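Long-range contact in viral structural protein 4 (Bombyx mori cytoplasmic polyhedrosis virus, PDB 6TZ0), which probably binds GTP through a P-loop NTPase-like domain and accompanies the viral RNA-dependent RNA polymerase during transcription inside the capsid: residues A385-P399 with Q459-Y472. Numbering follows the deposited sequence.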
ATOM      1  N   ALA B 385      24.719  19.843 -22.418  1.00 36.94           N
ATOM      2  CA  ALA B 385      24.888  21.064 -21.638  1.00 36.94           C
ATOM      3  C   ALA B 385      25.809  20.848 -20.446  1.00 36.94           C
ATOM      4  O   ALA B 385      26.746  21.624 -20.226  1.00 36.94           O
ATOM      5  CB  ALA B 385      23.528  21.584 -21.179  1.00 36.94           C
ATOM      6  N   TYR B 386      25.553  19.795 -19.670  1.00 36.34           N
ATOM      7  CA  TYR B 386      26.395  19.472 -18.527  1.00 36.34           C
ATOM      8  C   TYR B 386      27.796  19.066 -18.951  1.00 36.34           C
ATOM      9  O   TYR B 386      28.761  19.374 -18.246  1.00 36.34           O
ATOM     10  CB  TYR B 386      25.754  18.361 -17.704  1.00 36.34           C
ATOM     11  CG  TYR B 386      26.591  17.907 -16.538  1.00 36.34           C
ATOM     12  CD1 TYR B 386      26.756  18.714 -15.432  1.00 36.34           C
ATOM     13  CD2 TYR B 386      27.211  16.666 -16.542  1.00 36.34           C
ATOM     14  CE1 TYR B 386      27.520  18.310 -14.364  1.00 36.34           C
ATOM     15  CE2 TYR B 386      27.977  16.251 -15.476  1.00 36.34           C
ATOM     16  CZ  TYR B 386      28.124  17.076 -14.390  1.00 36.34           C
ATOM     17  OH  TYR B 386      28.883  16.665 -13.325  1.00 36.34           O
ATOM     18  N   GLY B 387      27.930  18.406 -20.102  1.00 38.59           N
ATOM     19  CA  GLY B 387      29.249  18.027 -20.575  1.00 38.59           C
ATOM     20  C   GLY B 387      30.090  19.219 -20.986  1.00 38.59           C
ATOM     21  O   GLY B 387      31.263  19.319 -20.613  1.00 38.59           O
ATOM     22  N   ARG B 388      29.499  20.152 -21.733  1.00 40.80           N
ATOM     23  CA  ARG B 388      30.228  21.347 -22.130  1.00 40.80           C
ATOM     24  C   ARG B 388      30.427  22.313 -20.971  1.00 40.80           C
ATOM     25  O   ARG B 388      31.320  23.159 -21.035  1.00 40.80           O
ATOM     26  CB  ARG B 388      29.511  22.049 -23.280  1.00 40.80           C
ATOM     27  CG  ARG B 388      29.458  21.242 -24.566  1.00 40.80           C
ATOM     28  CD  ARG B 388      28.883  22.070 -25.691  1.00 40.80           C
ATOM     29  NE  ARG B 388      28.738  21.355 -26.951  1.00 40.80           N
ATOM     30  CZ  ARG B 388      27.578  20.949 -27.445  1.00 40.80           C
ATOM     31  NH1 ARG B 388      26.452  21.226 -26.807  1.00 40.80           N
ATOM     32  NH2 ARG B 388      27.540  20.310 -28.601  1.00 40.80           N
ATOM     33  N   TRP B 389      29.617  22.207 -19.919  1.00 38.74           N
ATOM     34  CA  TRP B 389      29.877  22.962 -18.700  1.00 38.74           C
ATOM     35  C   TRP B 389      31.060  22.380 -17.936  1.00 38.74           C
ATOM     36  O   TRP B 389      31.975  23.106 -17.532  1.00 38.74           O
ATOM     37  CB  TRP B 389      28.634  22.948 -17.822  1.00 38.74           C
ATOM     38  CG  TRP B 389      28.791  23.664 -16.533  1.00 38.74           C
ATOM     39  CD1 TRP B 389      28.780  25.006 -16.331  1.00 38.74           C
ATOM     40  CD2 TRP B 389      29.043  23.069 -15.258  1.00 38.74           C
ATOM     41  NE1 TRP B 389      28.967  25.286 -15.002  1.00 38.74           N
ATOM     42  CE2 TRP B 389      29.140  24.110 -14.325  1.00 38.74           C
ATOM     43  CE3 TRP B 389      29.180  21.751 -14.815  1.00 38.74           C
ATOM     44  CZ2 TRP B 389      29.365  23.878 -12.976  1.00 38.74           C
ATOM     45  CZ3 TRP B 389      29.402  21.524 -13.479  1.00 38.74           C
ATOM     46  CH2 TRP B 389      29.494  22.580 -12.574  1.00 38.74           C
ATOM     47  N   LEU B 390      31.046  21.064 -17.722  1.00 38.56           N
ATOM     48  CA  LEU B 390      32.056  20.395 -16.919  1.00 38.56           C
ATOM     49  C   LEU B 390      33.399  20.324 -17.628  1.00 38.56           C
ATOM     50  O   LEU B 390      34.428  20.188 -16.963  1.00 38.56           O
ATOM     51  CB  LEU B 390      31.552  18.998 -16.553  1.00 38.56           C
ATOM     52  CG  LEU B 390      32.314  18.100 -15.584  1.00 38.56           C
ATOM     53  CD1 LEU B 390      32.404  18.756 -14.234  1.00 38.56           C
ATOM     54  CD2 LEU B 390      31.601  16.780 -15.472  1.00 38.56           C
ATOM     55  N   ALA B 391      33.423  20.447 -18.956  1.00 40.94           N
ATOM     56  CA  ALA B 391      34.704  20.521 -19.645  1.00 40.94           C
ATOM     57  C   ALA B 391      35.428  21.836 -19.388  1.00 40.94           C
ATOM     58  O   ALA B 391      36.643  21.911 -19.598  1.00 40.94           O
ATOM     59  CB  ALA B 391      34.508  20.324 -21.143  1.00 40.94           C
ATOM     60  N   LYS B 392      34.717  22.868 -18.944  1.00 42.39           N
ATOM     61  CA  LYS B 392      35.319  24.130 -18.541  1.00 42.39           C
ATOM     62  C   LYS B 392      35.499  24.253 -17.037  1.00 42.39           C
ATOM     63  O   LYS B 392      36.542  24.724 -16.581  1.00 42.39           O
ATOM     64  CB  LYS B 392      34.468  25.303 -19.031  1.00 42.39           C
ATOM     65  CG  LYS B 392      34.355  25.418 -20.529  1.00 42.39           C
ATOM     66  CD  LYS B 392      35.681  25.811 -21.136  1.00 42.39           C
ATOM     67  CE  LYS B 392      35.591  25.913 -22.644  1.00 42.39           C
ATOM     68  NZ  LYS B 392      34.740  27.053 -23.070  1.00 42.39           N
ATOM     69  N   ASN B 393      34.515  23.821 -16.250  1.00 43.48           N
ATOM     70  CA  ASN B 393      34.421  24.202 -14.846  1.00 43.48           C
ATOM     71  C   ASN B 393      34.711  23.062 -13.875  1.00 43.48           C
ATOM     72  O   ASN B 393      34.292  23.126 -12.721  1.00 43.48           O
ATOM     73  CB  ASN B 393      33.037  24.776 -14.552  1.00 43.48           C
ATOM     74  CG  ASN B 393      32.842  26.145 -15.143  1.00 43.48           C
ATOM     75  OD1 ASN B 393      33.720  27.000 -15.055  1.00 43.48           O
ATOM     76  ND2 ASN B 393      31.696  26.361 -15.764  1.00 43.48           N
ATOM     77  N   LYS B 394      35.440  22.031 -14.297  1.00 44.77           N
ATOM     78  CA  LYS B 394      35.697  20.916 -13.387  1.00 44.77           C
ATOM     79  C   LYS B 394      36.818  21.196 -12.401  1.00 44.77           C
ATOM     80  O   LYS B 394      37.063  20.367 -11.521  1.00 44.77           O
ATOM     81  CB  LYS B 394      36.023  19.639 -14.159  1.00 44.77           C
ATOM     82  CG  LYS B 394      37.311  19.687 -14.952  1.00 44.77           C
ATOM     83  CD  LYS B 394      37.548  18.371 -15.666  1.00 44.77           C
ATOM     84  CE  LYS B 394      38.847  18.383 -16.450  1.00 44.77           C
ATOM     85  NZ  LYS B 394      38.791  19.323 -17.594  1.00 44.77           N
ATOM     86  N   ASP B 395      37.498  22.333 -12.518  1.00 49.86           N
ATOM     87  CA  ASP B 395      38.553  22.700 -11.591  1.00 49.86           C
ATOM     88  C   ASP B 395      38.212  23.891 -10.714  1.00 49.86           C
ATOM     89  O   ASP B 395      38.832  24.050  -9.658  1.00 49.86           O
ATOM     90  CB  ASP B 395      39.849  23.000 -12.353  1.00 49.86           C
ATOM     91  CG  ASP B 395      40.418  21.772 -13.020  1.00 49.86           C
ATOM     92  OD1 ASP B 395      40.181  20.661 -12.503  1.00 49.86           O
ATOM     93  OD2 ASP B 395      41.097  21.913 -14.058  1.00 49.86           O
ATOM     94  N   VAL B 396      37.256  24.727 -11.115  1.00 47.49           N
ATOM     95  CA  VAL B 396      36.842  25.854 -10.293  1.00 47.49           C
ATOM     96  C   VAL B 396      36.068  25.333  -9.091  1.00 47.49           C
ATOM     97  O   VAL B 396      35.160  24.504  -9.233  1.00 47.49           O
ATOM     98  CB  VAL B 396      36.008  26.837 -11.127  1.00 47.49           C
ATOM     99  CG1 VAL B 396      35.546  28.009 -10.282  1.00 47.49           C
ATOM    100  CG2 VAL B 396      36.806  27.312 -12.327  1.00 47.49           C
ATOM    101  N   GLU B 397      36.440  25.800  -7.895  1.00 51.90           N
ATOM    102  CA  GLU B 397      35.806  25.321  -6.671  1.00 51.90           C
ATOM    103  C   GLU B 397      34.368  25.809  -6.556  1.00 51.90           C
ATOM    104  O   GLU B 397      33.477  25.045  -6.170  1.00 51.90           O
ATOM    105  CB  GLU B 397      36.610  25.767  -5.454  1.00 51.90           C
ATOM    106  CG  GLU B 397      36.068  25.241  -4.141  1.00 51.90           C
ATOM    107  CD  GLU B 397      36.802  25.800  -2.947  1.00 51.90           C
ATOM    108  OE1 GLU B 397      37.709  26.635  -3.148  1.00 51.90           O
ATOM    109  OE2 GLU B 397      36.469  25.412  -1.808  1.00 51.90           O
ATOM    110  N   GLU B 398      34.119  27.079  -6.879  1.00 50.83           N
ATOM    111  CA  GLU B 398      32.766  27.632  -6.924  1.00 50.83           C
ATOM    112  C   GLU B 398      32.494  28.140  -8.333  1.00 50.83           C
ATOM    113  O   GLU B 398      32.704  29.327  -8.624  1.00 50.83           O
ATOM    114  CB  GLU B 398      32.579  28.744  -5.897  1.00 50.83           C
ATOM    115  CG  GLU B 398      32.611  28.261  -4.462  1.00 50.83           C
ATOM    116  CD  GLU B 398      32.345  29.370  -3.469  1.00 50.83           C
ATOM    117  OE1 GLU B 398      32.247  30.540  -3.894  1.00 50.83           O
ATOM    118  OE2 GLU B 398      32.232  29.070  -2.264  1.00 50.83           O
ATOM    119  N   PRO B 399      32.034  27.283  -9.236  1.00 45.33           N
ATOM    120  CA  PRO B 399      31.756  27.724 -10.601  1.00 45.33           C
ATOM    121  C   PRO B 399      30.376  28.357 -10.698  1.00 45.33           C
ATOM    122  O   PRO B 399      29.538  28.236  -9.806  1.00 45.33           O
ATOM    123  CB  PRO B 399      31.827  26.425 -11.405  1.00 45.33           C
ATOM    124  CG  PRO B 399      31.406  25.398 -10.442  1.00 45.33           C
ATOM    125  CD  PRO B 399      31.900  25.825  -9.099  1.00 45.33           C
ATOM    126  N   GLN B 459      29.326  10.760 -12.106  1.00 37.53           N
ATOM    127  CA  GLN B 459      28.696  12.062 -12.202  1.00 37.53           C
ATOM    128  C   GLN B 459      27.217  12.023 -11.864  1.00 37.53           C
ATOM    129  O   GLN B 459      26.560  13.066 -11.898  1.00 37.53           O
ATOM    130  CB  GLN B 459      28.893  12.620 -13.608  1.00 37.53           C
ATOM    131  CG  GLN B 459      30.342  12.667 -14.012  1.00 37.53           C
ATOM    132  CD  GLN B 459      31.149  13.577 -13.131  1.00 37.53           C
ATOM    133  OE1 GLN B 459      30.709  14.667 -12.776  1.00 37.53           O
ATOM    134  NE2 GLN B 459      32.331  13.125 -12.744  1.00 37.53           N
ATOM    135  N   LEU B 460      26.678  10.851 -11.542  1.00 36.69           N
ATOM    136  CA  LEU B 460      25.275  10.698 -11.198  1.00 36.69           C
ATOM    137  C   LEU B 460      25.080  10.098  -9.817  1.00 36.69           C
ATOM    138  O   LEU B 460      23.938   9.950  -9.376  1.00 36.69           O
ATOM    139  CB  LEU B 460      24.555   9.814 -12.228  1.00 36.69           C
ATOM    140  CG  LEU B 460      24.118  10.350 -13.594  1.00 36.69           C
ATOM    141  CD1 LEU B 460      25.275  10.514 -14.556  1.00 36.69           C
ATOM    142  CD2 LEU B 460      23.089   9.426 -14.190  1.00 36.69           C
ATOM    143  N   GLU B 461      26.160   9.763  -9.121  1.00 40.61           N
ATOM    144  CA  GLU B 461      26.090   8.923  -7.936  1.00 40.61           C
ATOM    145  C   GLU B 461      25.808   9.716  -6.670  1.00 40.61           C
ATOM    146  O   GLU B 461      25.206   9.184  -5.731  1.00 40.61           O
ATOM    147  CB  GLU B 461      27.406   8.156  -7.796  1.00 40.61           C
ATOM    148  CG  GLU B 461      27.408   7.042  -6.784  1.00 40.61           C
ATOM    149  CD  GLU B 461      28.731   6.313  -6.745  1.00 40.61           C
ATOM    150  OE1 GLU B 461      29.658   6.731  -7.472  1.00 40.61           O
ATOM    151  OE2 GLU B 461      28.841   5.319  -5.997  1.00 40.61           O
ATOM    152  N   ASN B 462      26.215  10.982  -6.633  1.00 41.03           N
ATOM    153  CA  ASN B 462      26.110  11.792  -5.428  1.00 41.03           C
ATOM    154  C   ASN B 462      25.606  13.196  -5.728  1.00 41.03           C
ATOM    155  O   ASN B 462      25.177  13.479  -6.849  1.00 41.03           O
ATOM    156  CB  ASN B 462      27.469  11.834  -4.724  1.00 41.03           C
ATOM    157  CG  ASN B 462      28.606  12.241  -5.651  1.00 41.03           C
ATOM    158  OD1 ASN B 462      28.397  12.616  -6.800  1.00 41.03           O
ATOM    159  ND2 ASN B 462      29.825  12.140  -5.150  1.00 41.03           N
ATOM    160  N   ALA B 463      25.648  14.079  -4.733  1.00 42.42           N
ATOM    161  CA  ALA B 463      25.328  15.494  -4.922  1.00 42.42           C
ATOM    162  C   ALA B 463      26.518  16.302  -4.418  1.00 42.42           C
ATOM    163  O   ALA B 463      26.528  16.795  -3.291  1.00 42.42           O
ATOM    164  CB  ALA B 463      24.046  15.868  -4.206  1.00 42.42           C
ATOM    165  N   ASP B 464      27.521  16.444  -5.271  1.00 43.26           N
ATOM    166  CA  ASP B 464      28.642  17.328  -5.025  1.00 43.26           C
ATOM    167  C   ASP B 464      28.414  18.606  -5.817  1.00 43.26           C
ATOM    168  O   ASP B 464      27.404  18.756  -6.497  1.00 43.26           O
ATOM    169  CB  ASP B 464      29.953  16.640  -5.399  1.00 43.26           C
ATOM    170  CG  ASP B 464      30.286  15.491  -4.474  1.00 43.26           C
ATOM    171  OD1 ASP B 464      29.863  15.527  -3.301  1.00 43.26           O
ATOM    172  OD2 ASP B 464      30.980  14.552  -4.914  1.00 43.26           O
ATOM    173  N   THR B 465      29.355  19.543  -5.727  1.00 42.02           N
ATOM    174  CA  THR B 465      29.157  20.810  -6.420  1.00 42.02           C
ATOM    175  C   THR B 465      29.325  20.687  -7.929  1.00 42.02           C
ATOM    176  O   THR B 465      28.750  21.492  -8.666  1.00 42.02           O
ATOM    177  CB  THR B 465      30.094  21.880  -5.858  1.00 42.02           C
ATOM    178  OG1 THR B 465      29.914  23.101  -6.583  1.00 42.02           O
ATOM    179  CG2 THR B 465      31.540  21.443  -5.932  1.00 42.02           C
ATOM    180  N   HIS B 466      30.059  19.691  -8.409  1.00 40.56           N
ATOM    181  CA  HIS B 466      30.194  19.461  -9.839  1.00 40.56           C
ATOM    182  C   HIS B 466      29.333  18.308 -10.312  1.00 40.56           C
ATOM    183  O   HIS B 466      29.476  17.868 -11.455  1.00 40.56           O
ATOM    184  CB  HIS B 466      31.652  19.201 -10.199  1.00 40.56           C
ATOM    185  CG  HIS B 466      32.552  20.352  -9.896  1.00 40.56           C
ATOM    186  ND1 HIS B 466      33.224  20.474  -8.701  1.00 40.56           N
ATOM    187  CD2 HIS B 466      32.860  21.454 -10.614  1.00 40.56           C
ATOM    188  CE1 HIS B 466      33.929  21.590  -8.707  1.00 40.56           C
ATOM    189  NE2 HIS B 466      33.725  22.203  -9.857  1.00 40.56           N
ATOM    190  N   SER B 467      28.453  17.808  -9.453  1.00 38.77           N
ATOM    191  CA  SER B 467      27.558  16.726  -9.809  1.00 38.77           C
ATOM    192  C   SER B 467      26.525  17.201 -10.818  1.00 38.77           C
ATOM    193  O   SER B 467      26.253  18.395 -10.958  1.00 38.77           O
ATOM    194  CB  SER B 467      26.853  16.186  -8.571  1.00 38.77           C
ATOM    195  OG  SER B 467      25.986  15.125  -8.913  1.00 38.77           O
ATOM    196  N   GLU B 468      25.946  16.244 -11.532  1.00 36.13           N
ATOM    197  CA  GLU B 468      24.969  16.589 -12.552  1.00 36.13           C
ATOM    198  C   GLU B 468      23.617  16.904 -11.934  1.00 36.13           C
ATOM    199  O   GLU B 468      22.898  17.781 -12.432  1.00 36.13           O
ATOM    200  CB  GLU B 468      24.879  15.450 -13.565  1.00 36.13           C
ATOM    201  CG  GLU B 468      24.088  15.769 -14.809  1.00 36.13           C
ATOM    202  CD  GLU B 468      24.122  14.640 -15.819  1.00 36.13           C
ATOM    203  OE1 GLU B 468      24.808  13.635 -15.562  1.00 36.13           O
ATOM    204  OE2 GLU B 468      23.455  14.756 -16.868  1.00 36.13           O
ATOM    205  N   ARG B 469      23.289  16.226 -10.832  1.00 34.33           N
ATOM    206  CA  ARG B 469      22.064  16.503 -10.092  1.00 34.33           C
ATOM    207  C   ARG B 469      22.080  17.916  -9.521  1.00 34.33           C
ATOM    208  O   ARG B 469      21.096  18.657  -9.648  1.00 34.33           O
ATOM    209  CB  ARG B 469      21.899  15.435  -9.007  1.00 34.33           C
ATOM    210  CG  ARG B 469      20.625  15.453  -8.174  1.00 34.33           C
ATOM    211  CD  ARG B 469      20.917  16.040  -6.829  1.00 34.33           C
ATOM    212  NE  ARG B 469      19.791  16.068  -5.903  1.00 34.33           N
ATOM    213  CZ  ARG B 469      19.539  15.132  -4.997  1.00 34.33           C
ATOM    214  NH1 ARG B 469      20.333  14.080  -4.893  1.00 34.33           N
ATOM    215  NH2 ARG B 469      18.501  15.257  -4.182  1.00 34.33           N
ATOM    216  N   ASN B 470      23.217  18.332  -8.961  1.00 36.35           N
ATOM    217  CA  ASN B 470      23.353  19.703  -8.488  1.00 36.35           C
ATOM    218  C   ASN B 470      23.395  20.701  -9.634  1.00 36.35           C
ATOM    219  O   ASN B 470      22.962  21.842  -9.463  1.00 36.35           O
ATOM    220  CB  ASN B 470      24.621  19.860  -7.663  1.00 36.35           C
ATOM    221  CG  ASN B 470      24.641  21.140  -6.867  1.00 36.35           C
ATOM    222  OD1 ASN B 470      23.619  21.790  -6.689  1.00 36.35           O
ATOM    223  ND2 ASN B 470      25.821  21.547  -6.444  1.00 36.35           N
ATOM    224  N   PHE B 471      23.940  20.305 -10.786  1.00 34.69           N
ATOM    225  CA  PHE B 471      23.954  21.178 -11.956  1.00 34.69           C
ATOM    226  C   PHE B 471      22.544  21.534 -12.398  1.00 34.69           C
ATOM    227  O   PHE B 471      22.212  22.713 -12.557  1.00 34.69           O
ATOM    228  CB  PHE B 471      24.714  20.509 -13.094  1.00 34.69           C
ATOM    229  CG  PHE B 471      24.692  21.283 -14.376  1.00 34.69           C
ATOM    230  CD1 PHE B 471      25.471  22.407 -14.536  1.00 34.69           C
ATOM    231  CD2 PHE B 471      23.900  20.869 -15.434  1.00 34.69           C
ATOM    232  CE1 PHE B 471      25.457  23.108 -15.716  1.00 34.69           C
ATOM    233  CE2 PHE B 471      23.880  21.568 -16.614  1.00 34.69           C
ATOM    234  CZ  PHE B 471      24.664  22.683 -16.757  1.00 34.69           C
ATOM    235  N   TYR B 472      21.689  20.530 -12.568  1.00 34.64           N
ATOM    236  CA  TYR B 472      20.321  20.836 -12.962  1.00 34.64           C
ATOM    237  C   TYR B 472      19.511  21.446 -11.827  1.00 34.64           C
ATOM    238  O   TYR B 472      18.556  22.178 -12.099  1.00 34.64           O
ATOM    239  CB  TYR B 472      19.655  19.585 -13.533  1.00 34.64           C
ATOM    240  CG  TYR B 472      20.196  19.248 -14.898  1.00 34.64           C
ATOM    241  CD1 TYR B 472      19.730  19.903 -16.024  1.00 34.64           C
ATOM    242  CD2 TYR B 472      21.206  18.314 -15.058  1.00 34.64           C
ATOM    243  CE1 TYR B 472      20.238  19.618 -17.275  1.00 34.64           C
ATOM    244  CE2 TYR B 472      21.725  18.027 -16.311  1.00 34.64           C
ATOM    245  CZ  TYR B 472      21.228  18.677 -17.413  1.00 34.64           C
ATOM    246  OH  TYR B 472      21.728  18.403 -18.658  1.00 34.64           O
TER
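F471 packs against two aromatic rings of helix 385-393, Y386 and W389, to form an aromatic cluster. Its CG meets CD1 of Y386 at 3.5 Å, while CE1 rests over one face of the W389 indole, whose other face carries CB of N393. Both ring pairs are oblique, with planes at 59° and 40°. Y386 is also packed on its face: CB of E468 sits over the ring centre, 3.7 Å from the centroid, in a CH-pi contact. With its CG anti to the backbone N, the extended E468 chain carries its carboxylate parallel to the phenol and stacked on it.

These helices belong to the domain with the five-stranded parallel sheet and the P-loop at which GTP has been seen to bind. A385 follows edge strand 378-381, its side chain about 9 Å from that of T360 in that site; helix 468-476 leads to strand 484-489. V406 of helix 403-408 touches both W389 and F471.

Polar contacts gather around H466. The hydroxyl of Y386 points at its backbone O, but OH and O are modelled improbably close, at 2.3 Å, so the length of this hydrogen bond is doubtful; OE1 of Q459 lies 2.8 Å from that same OH. The imidazole extends away from that carbonyl, past CD1 of L390, and NE2 donates to V396 O at 2.8 Å, with the acceptor in the ring plane but the N-H bent to 136°.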